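Local atomic coordinates of putative type VI secretion protein (Escherichia coli, PDB entry 4HH5), a protein that probably binds and hydrolyses ATP as a ClpA/ClpB-family type VI secretion chaperone, of which this chain is the N-terminal domain. Residues N16-R21 / S156-E161; Q100-A105 / E111-V116; A20-G25 / L48-G53; Q108-E111 / V116-L119; E41-K46 / Q92-L97. All coordinates share one frame; numbering follows the deposited sequence. Where two conformers were deposited one is given.

Contact 1 of 5, residues N16-R21 / S156-E161; sequences NHYCAR and SDECPE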
# COMPACT_ATOMS: atom_id res chain seq x y z
N ASN A 16 6.99 7.48 2.20
CA ASN A 16 6.65 8.76 2.81
C ASN A 16 6.07 8.44 4.20
O ASN A 16 5.84 7.25 4.50
CB ASN A 16 5.67 9.57 1.92
CG ASN A 16 4.28 9.00 1.79
OD1 ASN A 16 3.93 7.94 2.33
ND2 ASN A 16 3.45 9.70 1.06
N HIS A 17 5.83 9.46 5.03
CA HIS A 17 5.33 9.26 6.38
C HIS A 17 3.97 8.57 6.52
O HIS A 17 3.81 7.72 7.40
CB HIS A 17 5.52 10.51 7.25
CG HIS A 17 6.97 10.83 7.50
ND1 HIS A 17 7.90 9.83 7.72
CD2 HIS A 17 7.59 12.03 7.56
CE1 HIS A 17 9.06 10.45 7.89
NE2 HIS A 17 8.92 11.77 7.82
N TYR A 18 3.03 8.86 5.61
CA TYR A 18 1.70 8.25 5.56
C TYR A 18 1.78 6.71 5.38
O TYR A 18 1.19 5.96 6.16
CB TYR A 18 0.90 8.88 4.41
CG TYR A 18 -0.57 8.53 4.41
CD1 TYR A 18 -1.47 9.25 5.18
CD2 TYR A 18 -1.06 7.50 3.62
CE1 TYR A 18 -2.83 8.94 5.18
CE2 TYR A 18 -2.41 7.16 3.63
CZ TYR A 18 -3.29 7.88 4.41
OH TYR A 18 -4.63 7.58 4.41
N CYS A 19 2.54 6.26 4.36
CA CYS A 19 2.76 4.85 4.03
C CYS A 19 3.57 4.13 5.09
O CYS A 19 3.30 2.95 5.32
CB CYS A 19 3.40 4.69 2.66
SG CYS A 19 2.32 5.16 1.29
N ALA A 20 4.59 4.79 5.66
CA ALA A 20 5.41 4.21 6.72
C ALA A 20 4.58 3.95 7.98
O ALA A 20 4.65 2.85 8.54
CB ALA A 20 6.60 5.10 7.05
N ARG A 21 3.77 4.95 8.40
CA ARG A 21 2.85 4.87 9.55
C ARG A 21 1.87 3.69 9.36
O ARG A 21 1.65 2.92 10.30
CB ARG A 21 2.06 6.19 9.68
CG ARG A 21 1.33 6.40 10.99
CD ARG A 21 0.89 7.85 11.11
NE ARG A 21 -0.47 8.07 10.61
CZ ARG A 21 -0.82 8.96 9.68
NH1 ARG A 21 0.10 9.74 9.12
NH2 ARG A 21 -2.08 9.08 9.31
N SER A 156 -4.86 15.10 -1.31
CA SER A 156 -4.31 14.05 -0.44
C SER A 156 -3.42 14.62 0.65
O SER A 156 -2.72 15.60 0.42
CB SER A 156 -3.52 13.05 -1.29
OG SER A 156 -2.91 12.03 -0.52
N ASP A 157 -3.39 13.95 1.83
CA ASP A 157 -2.49 14.31 2.94
C ASP A 157 -1.03 13.93 2.59
O ASP A 157 -0.11 14.35 3.30
CB ASP A 157 -2.93 13.61 4.25
CG ASP A 157 -3.85 14.43 5.14
OD1 ASP A 157 -4.43 15.43 4.65
OD2 ASP A 157 -4.02 14.06 6.32
N GLU A 158 -0.83 13.17 1.50
CA GLU A 158 0.49 12.74 0.99
C GLU A 158 1.08 13.76 -0.03
O GLU A 158 2.09 13.47 -0.68
CB GLU A 158 0.37 11.37 0.31
CG GLU A 158 -0.16 10.27 1.20
CD GLU A 158 -0.17 8.94 0.50
OE1 GLU A 158 0.91 8.32 0.37
OE2 GLU A 158 -1.26 8.51 0.07
N CYS A 159 0.45 14.92 -0.17
CA CYS A 159 0.86 15.97 -1.10
C CYS A 159 2.16 16.67 -0.64
O CYS A 159 2.47 16.59 0.56
CB CYS A 159 -0.27 16.98 -1.27
SG CYS A 159 -0.60 17.96 0.22
N PRO A 160 2.87 17.45 -1.51
CA PRO A 160 4.05 18.21 -1.01
C PRO A 160 3.62 19.27 0.00
O PRO A 160 2.49 19.78 -0.07
CB PRO A 160 4.62 18.87 -2.28
CG PRO A 160 3.98 18.16 -3.43
CD PRO A 160 2.64 17.71 -2.94
N GLU A 161 4.50 19.59 0.96
CA GLU A 161 4.23 20.57 2.02
C GLU A 161 4.37 22.03 1.56
O GLU A 161 4.06 22.95 2.34
CB GLU A 161 5.10 20.28 3.25
O HOH W 1 4.32 12.19 -0.07
O HOH W 2 -3.29 11.54 7.49

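Contact 2 of 5, residues Q100-A105 / E111-V116; sequences QAWMVA and EHIRSV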
# COMPACT_ATOMS: atom_id res chain seq x y z
N GLN A 100 8.54 -2.79 -6.52
CA GLN A 100 7.90 -2.33 -7.75
C GLN A 100 7.35 -0.92 -7.64
O GLN A 100 7.43 -0.16 -8.61
CB GLN A 100 6.85 -3.33 -8.23
CG GLN A 100 7.53 -4.55 -8.85
CD GLN A 100 6.59 -5.59 -9.38
OE1 GLN A 100 5.45 -5.72 -8.92
NE2 GLN A 100 7.05 -6.37 -10.35
N ALA A 101 6.82 -0.55 -6.46
CA ALA A 101 6.30 0.80 -6.21
C ALA A 101 7.45 1.80 -6.26
O ALA A 101 7.27 2.90 -6.79
CB ALA A 101 5.60 0.86 -4.86
N TRP A 102 8.64 1.42 -5.73
CA TRP A 102 9.82 2.29 -5.79
C TRP A 102 10.25 2.47 -7.25
O TRP A 102 10.61 3.58 -7.65
CB TRP A 102 10.99 1.72 -4.96
CG TRP A 102 12.30 2.41 -5.23
CD1 TRP A 102 13.46 1.81 -5.62
CD2 TRP A 102 12.57 3.82 -5.19
NE1 TRP A 102 14.44 2.76 -5.80
CE2 TRP A 102 13.92 4.01 -5.56
CE3 TRP A 102 11.78 4.96 -4.91
CZ2 TRP A 102 14.51 5.27 -5.64
CZ3 TRP A 102 12.37 6.22 -4.99
CH2 TRP A 102 13.72 6.37 -5.34
N MET A 103 10.20 1.39 -8.03
CA MET A 103 10.57 1.45 -9.44
C MET A 103 9.62 2.34 -10.22
O MET A 103 10.09 3.15 -11.03
CB MET A 103 10.79 0.05 -10.01
CG MET A 103 12.02 -0.62 -9.38
SD MET A 103 12.48 -2.24 -10.00
CE MET A 103 11.18 -3.20 -9.40
N VAL A 104 8.31 2.30 -9.89
CA VAL A 104 7.27 3.17 -10.47
C VAL A 104 7.60 4.65 -10.14
O VAL A 104 7.64 5.49 -11.04
CB VAL A 104 5.83 2.76 -10.02
CG1 VAL A 104 4.81 3.86 -10.32
CG2 VAL A 104 5.40 1.45 -10.66
N ALA A 105 7.85 4.94 -8.84
CA ALA A 105 8.18 6.27 -8.33
C ALA A 105 9.47 6.81 -8.93
O ALA A 105 9.50 7.96 -9.39
CB ALA A 105 8.29 6.24 -6.80
N GLU A 111 11.52 10.83 -5.26
CA GLU A 111 12.50 10.34 -4.27
C GLU A 111 11.82 9.54 -3.17
O GLU A 111 12.49 8.82 -2.43
CB GLU A 111 13.25 11.52 -3.62
CG GLU A 111 13.99 12.43 -4.59
CD GLU A 111 15.38 11.98 -5.00
OE1 GLU A 111 16.17 11.59 -4.11
OE2 GLU A 111 15.69 12.08 -6.21
N HIS A 112 10.49 9.70 -3.04
CA HIS A 112 9.68 9.04 -2.01
C HIS A 112 8.52 8.24 -2.57
O HIS A 112 7.97 8.58 -3.62
CB HIS A 112 9.18 10.06 -0.98
CG HIS A 112 10.28 10.66 -0.17
ND1 HIS A 112 10.74 11.94 -0.42
CD2 HIS A 112 11.03 10.11 0.81
CE1 HIS A 112 11.74 12.13 0.43
NE2 HIS A 112 11.94 11.06 1.19
N ILE A 113 8.14 7.17 -1.85
CA ILE A 113 7.04 6.30 -2.24
C ILE A 113 5.76 6.75 -1.54
O ILE A 113 5.73 6.85 -0.31
CB ILE A 113 7.34 4.81 -1.95
CG1 ILE A 113 8.73 4.38 -2.49
CG2 ILE A 113 6.23 3.89 -2.48
CD1 ILE A 113 9.22 3.01 -1.94
N ARG A 114 4.69 6.97 -2.33
CA ARG A 114 3.38 7.32 -1.80
C ARG A 114 2.38 6.23 -2.16
O ARG A 114 2.73 5.35 -2.97
CB ARG A 114 2.94 8.74 -2.22
CG ARG A 114 2.88 9.01 -3.70
CD ARG A 114 2.82 10.50 -3.95
NE ARG A 114 1.51 11.06 -3.62
CZ ARG A 114 1.18 12.33 -3.82
NH1 ARG A 114 2.06 13.18 -4.33
NH2 ARG A 114 -0.04 12.76 -3.50
N SER A 115 1.17 6.24 -1.58
CA SER A 115 0.20 5.17 -1.86
C SER A 115 -0.20 5.02 -3.32
O SER A 115 -0.45 3.91 -3.76
CB SER A 115 -1.01 5.21 -0.93
OG SER A 115 -1.79 6.37 -1.14
N VAL A 116 -0.18 6.12 -4.10
CA VAL A 116 -0.49 6.05 -5.54
C VAL A 116 0.54 5.18 -6.28
O VAL A 116 0.18 4.55 -7.27
CB VAL A 116 -0.71 7.44 -6.21
CG1 VAL A 116 0.61 8.19 -6.39
CG2 VAL A 116 -1.44 7.29 -7.54

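Contact 3 of 5, residues A20-G25 / L48-G53; sequences ARALEG and LEQGEG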
# COMPACT_ATOMS: atom_id res chain seq x y z
N ALA A 20 4.59 4.79 5.66
CA ALA A 20 5.41 4.21 6.72
C ALA A 20 4.58 3.95 7.98
O ALA A 20 4.65 2.85 8.54
CB ALA A 20 6.60 5.10 7.05
N ARG A 21 3.77 4.95 8.40
CA ARG A 21 2.85 4.87 9.55
C ARG A 21 1.87 3.69 9.36
O ARG A 21 1.65 2.92 10.30
CB ARG A 21 2.06 6.19 9.68
CG ARG A 21 1.33 6.40 10.99
CD ARG A 21 0.89 7.85 11.11
NE ARG A 21 -0.47 8.07 10.61
CZ ARG A 21 -0.82 8.96 9.68
NH1 ARG A 21 0.10 9.74 9.12
NH2 ARG A 21 -2.08 9.08 9.31
N ALA A 22 1.31 3.54 8.14
CA ALA A 22 0.39 2.45 7.80
C ALA A 22 1.10 1.10 7.82
O ALA A 22 0.51 0.11 8.25
CB ALA A 22 -0.25 2.69 6.44
N LEU A 23 2.38 1.05 7.38
CA LEU A 23 3.14 -0.21 7.39
C LEU A 23 3.43 -0.64 8.83
O LEU A 23 3.33 -1.83 9.14
CB LEU A 23 4.42 -0.14 6.53
CG LEU A 23 5.21 -1.45 6.33
CD1 LEU A 23 4.34 -2.57 5.73
CD2 LEU A 23 6.39 -1.22 5.44
N GLU A 24 3.71 0.33 9.72
CA GLU A 24 3.92 0.08 11.16
C GLU A 24 2.61 -0.42 11.78
O GLU A 24 2.63 -1.36 12.56
CB GLU A 24 4.39 1.35 11.88
CG GLU A 24 5.75 1.83 11.44
N GLY A 25 1.48 0.20 11.39
CA GLY A 25 0.14 -0.20 11.82
C GLY A 25 -0.18 -1.63 11.41
O GLY A 25 -0.73 -2.40 12.21
N LEU A 48 -6.23 2.62 4.26
CA LEU A 48 -7.64 3.05 4.22
C LEU A 48 -8.13 3.48 5.59
O LEU A 48 -8.96 4.38 5.67
CB LEU A 48 -8.55 1.95 3.63
CG LEU A 48 -8.29 1.54 2.17
CD1 LEU A 48 -9.18 0.38 1.79
CD2 LEU A 48 -8.50 2.70 1.19
N GLU A 49 -7.59 2.88 6.67
CA GLU A 49 -7.94 3.27 8.03
C GLU A 49 -7.50 4.70 8.35
O GLU A 49 -8.20 5.42 9.08
CB GLU A 49 -7.37 2.29 9.05
CG GLU A 49 -7.99 2.48 10.41
CD GLU A 49 -7.85 1.32 11.36
OE1 GLU A 49 -7.21 0.31 10.98
OE2 GLU A 49 -8.41 1.41 12.48
N GLN A 50 -6.36 5.13 7.80
CA GLN A 50 -5.86 6.50 7.97
C GLN A 50 -6.79 7.43 7.18
O GLN A 50 -7.07 8.54 7.64
CB GLN A 50 -4.38 6.61 7.55
CG GLN A 50 -3.47 5.82 8.49
CD GLN A 50 -1.99 5.82 8.17
OE1 GLN A 50 -1.20 5.29 8.94
NE2 GLN A 50 -1.57 6.40 7.04
N GLY A 51 -7.27 6.93 6.04
CA GLY A 51 -8.29 7.50 5.17
C GLY A 51 -8.21 8.94 4.71
O GLY A 51 -9.25 9.60 4.58
N GLU A 52 -7.00 9.44 4.45
CA GLU A 52 -6.80 10.81 3.97
C GLU A 52 -5.75 10.85 2.85
O GLU A 52 -5.40 11.93 2.38
CB GLU A 52 -6.43 11.78 5.12
CG GLU A 52 -7.52 12.06 6.16
CD GLU A 52 -8.87 12.56 5.70
OE1 GLU A 52 -9.85 12.38 6.46
OE2 GLU A 52 -8.98 13.12 4.58
N GLY A 53 -5.27 9.68 2.42
CA GLY A 53 -4.24 9.56 1.40
C GLY A 53 -4.72 9.45 -0.03
O GLY A 53 -5.90 9.69 -0.32

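Contact 4 of 5, residues Q108-E111 / V116-L119; sequences QGEE and VHLL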
# COMPACT_ATOMS: atom_id res chain seq x y z
N GLN A 108 9.36 8.05 -12.44
CA GLN A 108 8.68 9.34 -12.50
C GLN A 108 9.58 10.48 -11.98
O GLN A 108 9.18 11.64 -12.04
CB GLN A 108 7.37 9.31 -11.70
CG GLN A 108 6.26 8.47 -12.31
CD GLN A 108 5.03 8.44 -11.44
OE1 GLN A 108 4.81 9.30 -10.58
NE2 GLN A 108 4.19 7.45 -11.65
N GLY A 109 10.76 10.14 -11.47
CA GLY A 109 11.71 11.11 -10.93
C GLY A 109 11.44 11.49 -9.48
O GLY A 109 11.97 12.49 -9.00
N GLU A 110 10.63 10.68 -8.78
CA GLU A 110 10.28 10.90 -7.38
C GLU A 110 11.32 10.26 -6.46
O GLU A 110 11.94 9.27 -6.85
CB GLU A 110 8.88 10.34 -7.06
CG GLU A 110 7.84 10.63 -8.13
CD GLU A 110 6.72 11.57 -7.74
OE1 GLU A 110 5.62 11.08 -7.40
OE2 GLU A 110 6.93 12.80 -7.81
N GLU A 111 11.52 10.83 -5.26
CA GLU A 111 12.50 10.34 -4.27
C GLU A 111 11.82 9.54 -3.17
O GLU A 111 12.49 8.82 -2.43
CB GLU A 111 13.25 11.52 -3.62
CG GLU A 111 13.99 12.43 -4.59
CD GLU A 111 15.38 11.98 -5.00
OE1 GLU A 111 16.17 11.59 -4.11
OE2 GLU A 111 15.69 12.08 -6.21
N VAL A 116 -0.18 6.12 -4.10
CA VAL A 116 -0.49 6.05 -5.54
C VAL A 116 0.54 5.18 -6.28
O VAL A 116 0.18 4.55 -7.27
CB VAL A 116 -0.71 7.44 -6.21
CG1 VAL A 116 0.61 8.19 -6.39
CG2 VAL A 116 -1.44 7.29 -7.54
N HIS A 117 1.81 5.13 -5.79
CA HIS A 117 2.86 4.29 -6.40
C HIS A 117 2.63 2.83 -6.07
O HIS A 117 2.88 1.98 -6.91
CB HIS A 117 4.27 4.74 -5.96
CG HIS A 117 4.57 6.17 -6.29
ND1 HIS A 117 5.18 7.01 -5.38
CD2 HIS A 117 4.34 6.86 -7.43
CE1 HIS A 117 5.30 8.18 -5.99
NE2 HIS A 117 4.79 8.14 -7.22
N LEU A 118 2.11 2.55 -4.86
CA LEU A 118 1.73 1.20 -4.45
C LEU A 118 0.55 0.77 -5.33
O LEU A 118 0.49 -0.37 -5.75
CB LEU A 118 1.31 1.15 -2.97
CG LEU A 118 2.35 1.63 -1.93
CD1 LEU A 118 1.73 1.72 -0.53
CD2 LEU A 118 3.56 0.71 -1.87
N LEU A 119 -0.36 1.73 -5.64
CA LEU A 119 -1.51 1.45 -6.49
C LEU A 119 -1.07 1.19 -7.93
O LEU A 119 -1.55 0.24 -8.55
CB LEU A 119 -2.57 2.56 -6.41
CG LEU A 119 -3.89 2.26 -7.10
CD1 LEU A 119 -4.60 1.08 -6.44
CD2 LEU A 119 -4.77 3.47 -7.09

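Contact 5 of 5, residues E41-K46 / Q92-L97; sequences EHWLLK and QSLNAL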
# COMPACT_ATOMS: atom_id res chain seq x y z
N GLU A 41 -2.48 -6.79 1.86
CA GLU A 41 -3.84 -6.62 2.38
C GLU A 41 -3.81 -5.96 3.76
O GLU A 41 -4.64 -5.07 4.01
CB GLU A 41 -4.62 -7.95 2.43
CG GLU A 41 -4.99 -8.52 1.07
CD GLU A 41 -3.94 -9.37 0.38
OE1 GLU A 41 -2.77 -9.41 0.83
OE2 GLU A 41 -4.30 -10.01 -0.64
N HIS A 42 -2.85 -6.36 4.64
CA HIS A 42 -2.68 -5.76 5.98
C HIS A 42 -2.35 -4.27 5.82
O HIS A 42 -2.90 -3.43 6.54
CB HIS A 42 -1.56 -6.44 6.78
CG HIS A 42 -1.89 -7.80 7.31
ND1 HIS A 42 -1.31 -8.94 6.78
CD2 HIS A 42 -2.68 -8.16 8.34
CE1 HIS A 42 -1.80 -9.96 7.48
NE2 HIS A 42 -2.62 -9.53 8.44
N TRP A 43 -1.46 -3.95 4.87
CA TRP A 43 -1.03 -2.59 4.56
C TRP A 43 -2.19 -1.75 4.01
O TRP A 43 -2.39 -0.64 4.49
CB TRP A 43 0.13 -2.62 3.57
CG TRP A 43 1.00 -1.39 3.58
CD1 TRP A 43 0.90 -0.30 4.40
CD2 TRP A 43 2.13 -1.14 2.73
NE1 TRP A 43 1.89 0.61 4.11
CE2 TRP A 43 2.67 0.11 3.10
CE3 TRP A 43 2.75 -1.88 1.71
CZ2 TRP A 43 3.81 0.63 2.49
CZ3 TRP A 43 3.89 -1.36 1.11
CH2 TRP A 43 4.40 -0.12 1.50
N LEU A 44 -2.94 -2.27 3.02
CA LEU A 44 -4.08 -1.55 2.42
C LEU A 44 -5.16 -1.24 3.46
O LEU A 44 -5.70 -0.13 3.44
CB LEU A 44 -4.69 -2.31 1.22
CG LEU A 44 -3.81 -2.38 -0.05
CD1 LEU A 44 -4.26 -3.52 -0.95
CD2 LEU A 44 -3.82 -1.07 -0.82
N LEU A 45 -5.42 -2.18 4.38
CA LEU A 45 -6.39 -1.99 5.46
C LEU A 45 -5.99 -0.76 6.28
O LEU A 45 -6.82 0.12 6.51
CB LEU A 45 -6.43 -3.25 6.34
CG LEU A 45 -7.46 -3.31 7.47
CD1 LEU A 45 -8.02 -4.68 7.61
CD2 LEU A 45 -6.84 -2.92 8.81
N LYS A 46 -4.72 -0.69 6.70
CA LYS A 46 -4.20 0.41 7.50
C LYS A 46 -4.09 1.71 6.74
O LYS A 46 -4.33 2.76 7.33
CB LYS A 46 -2.89 0.04 8.20
CG LYS A 46 -3.11 -0.94 9.36
CD LYS A 46 -3.68 -0.23 10.59
CE LYS A 46 -4.28 -1.20 11.58
NZ LYS A 46 -4.94 -0.48 12.70
N GLN A 92 6.61 -12.09 1.02
CA GLN A 92 7.25 -12.10 -0.30
C GLN A 92 6.52 -11.10 -1.22
O GLN A 92 7.19 -10.30 -1.88
CB GLN A 92 7.21 -13.54 -0.86
CG GLN A 92 7.41 -13.69 -2.37
N SER A 93 5.17 -11.14 -1.23
CA SER A 93 4.33 -10.25 -2.03
C SER A 93 4.48 -8.79 -1.61
O SER A 93 4.38 -7.90 -2.46
CB SER A 93 2.87 -10.67 -1.93
OG SER A 93 2.48 -10.71 -0.56
N LEU A 94 4.74 -8.54 -0.30
CA LEU A 94 4.95 -7.18 0.20
C LEU A 94 6.30 -6.61 -0.20
O LEU A 94 6.36 -5.44 -0.57
CB LEU A 94 4.69 -7.04 1.71
CG LEU A 94 4.34 -5.62 2.18
CD1 LEU A 94 3.36 -4.97 1.23
CD2 LEU A 94 3.71 -5.63 3.53
N ASN A 95 7.37 -7.44 -0.17
CA ASN A 95 8.72 -7.03 -0.61
C ASN A 95 8.68 -6.71 -2.10
O ASN A 95 9.27 -5.73 -2.53
CB ASN A 95 9.75 -8.14 -0.33
CG ASN A 95 10.08 -8.36 1.12
OD1 ASN A 95 10.28 -7.42 1.89
ND2 ASN A 95 10.19 -9.62 1.52
N ALA A 96 7.94 -7.53 -2.89
CA ALA A 96 7.74 -7.35 -4.33
C ALA A 96 6.95 -6.06 -4.62
O ALA A 96 7.35 -5.30 -5.49
CB ALA A 96 7.02 -8.55 -4.91
N LEU A 97 5.84 -5.80 -3.87
CA LEU A 97 5.03 -4.58 -4.03
C LEU A 97 5.85 -3.33 -3.72
O LEU A 97 5.80 -2.37 -4.47
CB LEU A 97 3.75 -4.64 -3.16
CG LEU A 97 2.88 -3.35 -3.12
CD1 LEU A 97 2.12 -3.14 -4.43
CD2 LEU A 97 1.90 -3.40 -1.96

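Contact 1 of 5, residues N16-R21 / S156-E161
Glu158, in the loop after helix 149-155, reaches across to Asn16, the N-cap of helix 17-32, and so ties the tail of this mainly helical Clp N-terminal domain to one of its first helices. Along the Glu158 side chain, CB lies 3.6 Å from Asn16 ND2. With CG placed anti to the backbone carbonyl carbon (chi1 -58°), that atom comes within 3.7 Å of Tyr18 CB, and the chain then runs on extended, crossing the tyrosine side chain at about a right angle. CD is 3.5 Å from Tyr18 CD2, obliquely placed against a ring whose plane is 22° from that of the carboxylate. At the tip the oxygens serve different partners. OE1 offers its anti lone pair to Asn16 ND2 at 3.0 Å, a nearly straight bond (163°) that lies in the amide plane; Cys19 SG packs against the same oxygen. OE2 is hydrogen-bonded to Ser115 OG and to Asp54 N. Three bonds thus satisfy a buried carboxylate and would tend to favour its charged form. The amide of Asn16 is fixed from its other end, since OD1 accepts the capping bond from Cys19 N at 3.0 Å. The backbone of Glu158 is set by an ST turn, its N donating to Ser156 OG, within a type I turn from Ser156 to Cys159. Tyr18 OH accepts from the backbone N of Glu52. A water links Arg21 NH2 to Asp157 OD2. Another accepts from Asn16 ND2 at 2.9 Å and donates to Glu158 O at 2.6 Å.

Contact 2 of 5, residues Q100-A105 / E111-V116
Ile113 and Trp102 bury more surface than any other residues here, and theirs are the nearest CA pair of the two segments, 6.0 Å apart. Ile113 belongs to the extended connection that crosses over helix 92-107 before helix 115-124 begins, the link between two successive helices of the Clp N-terminal domain. Its two branches divide the helix surface between them. On one, CG1 carries CD1 to within 3.7 Å of Trp102 CB, and CG1 itself lies 3.9 Å from Trp102 CE3. The other, CG2, meets Ala101 CB at 3.9 Å, one position earlier on the helix.

The indole crosses the isoleucine at about a right angle. With chi1 at 167°, Trp102 CG lies opposite the backbone N across the CA-CB bond, which swings the six-membered ring along the incoming chain; CZ3 ends 3.7 Å from Glu111 O, in an oblique approach, while His112 N is near the ring plane at the edge. Further along, Ala105 CB adds a contact with His112 O at 4.0 Å. Arg14 makes a cation-pi contact with the indole.

No hydrogen bond joins the two segments directly. The contact is therefore van der Waals packing, of carbon on carbon and of carbon on two backbone carbonyls, and the backbone bonds of Ile113 to Arg14 and Asn16 probably help to place the connection.

Contact 3 of 5, residues A20-G25 / L48-G53
Gln50 packs tightly against Ala22 on the inner side of this contact. Its side chain leaves the last turn of helix 40-50 with CG anti to the carbonyl carbon (chi1 -67°) and stays extended, which brings the amide oxygen end-on to helix 17-32. There OE1 comes within 3.2 Å of Ala22 N and 3.7 Å of Ala22 CB. The first of these is not a hydrogen bond, because the angle at the donor is poor; the oxygen simply rests on the helix wall. The other end of the amide is properly satisfied, as NE2 bonds to Tyr18 O. That bond fixes which way the amide is flipped.

Helices 17-32 and 40-50 are neighbours in the Clp N-terminal domain, and this contact joins them where the second one ends. Gly51, with positive phi, is the first residue to leave the helix, and Gly53 two positions on is the N-cap of helix 54-61. Ala22 is covered by Trp43, Lys46 and Leu47.

The exposed side is made by Arg21, in close contact with Gln50 but without a hydrogen bond to it. Arg21 bends at chi3 (93°) and lays its guanidinium over the Gln50 amide, the two planes being 22° apart and stacked. NE2 of Gln50 lies 3.5 Å above the guanidinium plane, offset toward its rim, and Arg21 NH2 is also 3.5 Å from Gln50 CD. Arg21 NE and Gln50 OE1 are 3.3 Å apart, yet the oxygen sits over a face of the guanidinium, where the N-H does not aim at it.

Contact 4 of 5, residues Q108-E111 / V116-L119
His117 presents the edge of its imidazole to two residues of the connecting loop, Glu110 and Gln108. Both flat groups stand steeply to the ring: the carboxylate plane of Glu110 is turned 87° from it and the amide plane of Gln108 is turned 70°. Glu110 OE1 lies in the ring plane, 3.1 Å from His117 NE2, but it also sits 3.2 Å from His117 CE1, which places it off the NE2-CE1 bond instead of facing the nitrogen squarely. The N-H...O angle of 123° accordingly makes this a weak hydrogen bond. Gln108 OE1 is near the ring plane too, on the CD2 side of the nitrogen, 3.6 Å from His117 NE2 and 4.0 Å from His117 CD2. The two side chains arrive by different routes: Gln108 runs extended, whereas Glu110 bends at chi2, which turns its carboxylate back to the ring.

Between them, Gly109 closes helix 92-107 in a Schellman motif, its positive phi reversing the chain. Val116 CG1 covers part of one ring face, 4.1 Å above the plane, and Ala105 of helix 92-107 also touches the histidine.

His117 ND1 is hydrogen-bonded to the backbone N of Arg114, the N-cap of the histidine's own helix. With that nitrogen accepting, NE2 is left as the donor to Glu110, and a nearby carboxylate would probably support a proton there, although the poor angle suggests that the bond adds only modestly.

Contact 5 of 5, residues E41-K46 / Q92-L97
Trp43 NE1 is hydrogen-bonded to Cys19 O of helix 17-32, which fixes the rotation of the indole while its benzenoid side is offered to Leu94 and Leu97 of helix 92-107. Trp43 CG is anti to the backbone N (chi1 -157°), which directs the ring from helix 40-50 toward helix 92-107. Leu97 CD2 meets the CE3-CZ3 bond of Trp43, at 4.1 Å from CE3 and 4.2 Å from CZ3. Leu94 crosses the indole at about a right angle and brings CD1 to the same bond; its modelled separation from CE3 is too short to be trusted. Across the two segments the contact is purely apolar, and all three touching residues are buried.

Ala22 and Leu23 of helix 17-32 also pack on the indole, and Leu118 of helix 115-124 touches it as well. The tryptophan therefore sits among four helices, 17-32, 40-50, 92-107 and 115-124. Helices 40-50 and 92-107 each follow a short strand, 37-38 and 89-90, and these two strands pair in parallel.

All five contacts belong to one compact helical domain. Contacts 1 and 2 have centres about 12 Å apart and are joined directly: Glu158 OE2 is 2.5 Å from Ser115 OG, and Asn16 N is 2.9 Å from Ile113 O. Contacts 1 and 3 start from the same helix 17-32 and meet through Tyr18 O and Gln50 NE2, 2.9 Å apart. Contacts 2 and 4, centres about 3 Å apart, both lie at the connection between helices 92-107 and 115-124. Contact 5 lies nearest the middle of the chain, about 6 Å from its centre, and touches contacts 1, 3 and 4 through Trp43. ATP binding and hydrolysis are probably the work of the AAA modules elsewhere in the full-length protein.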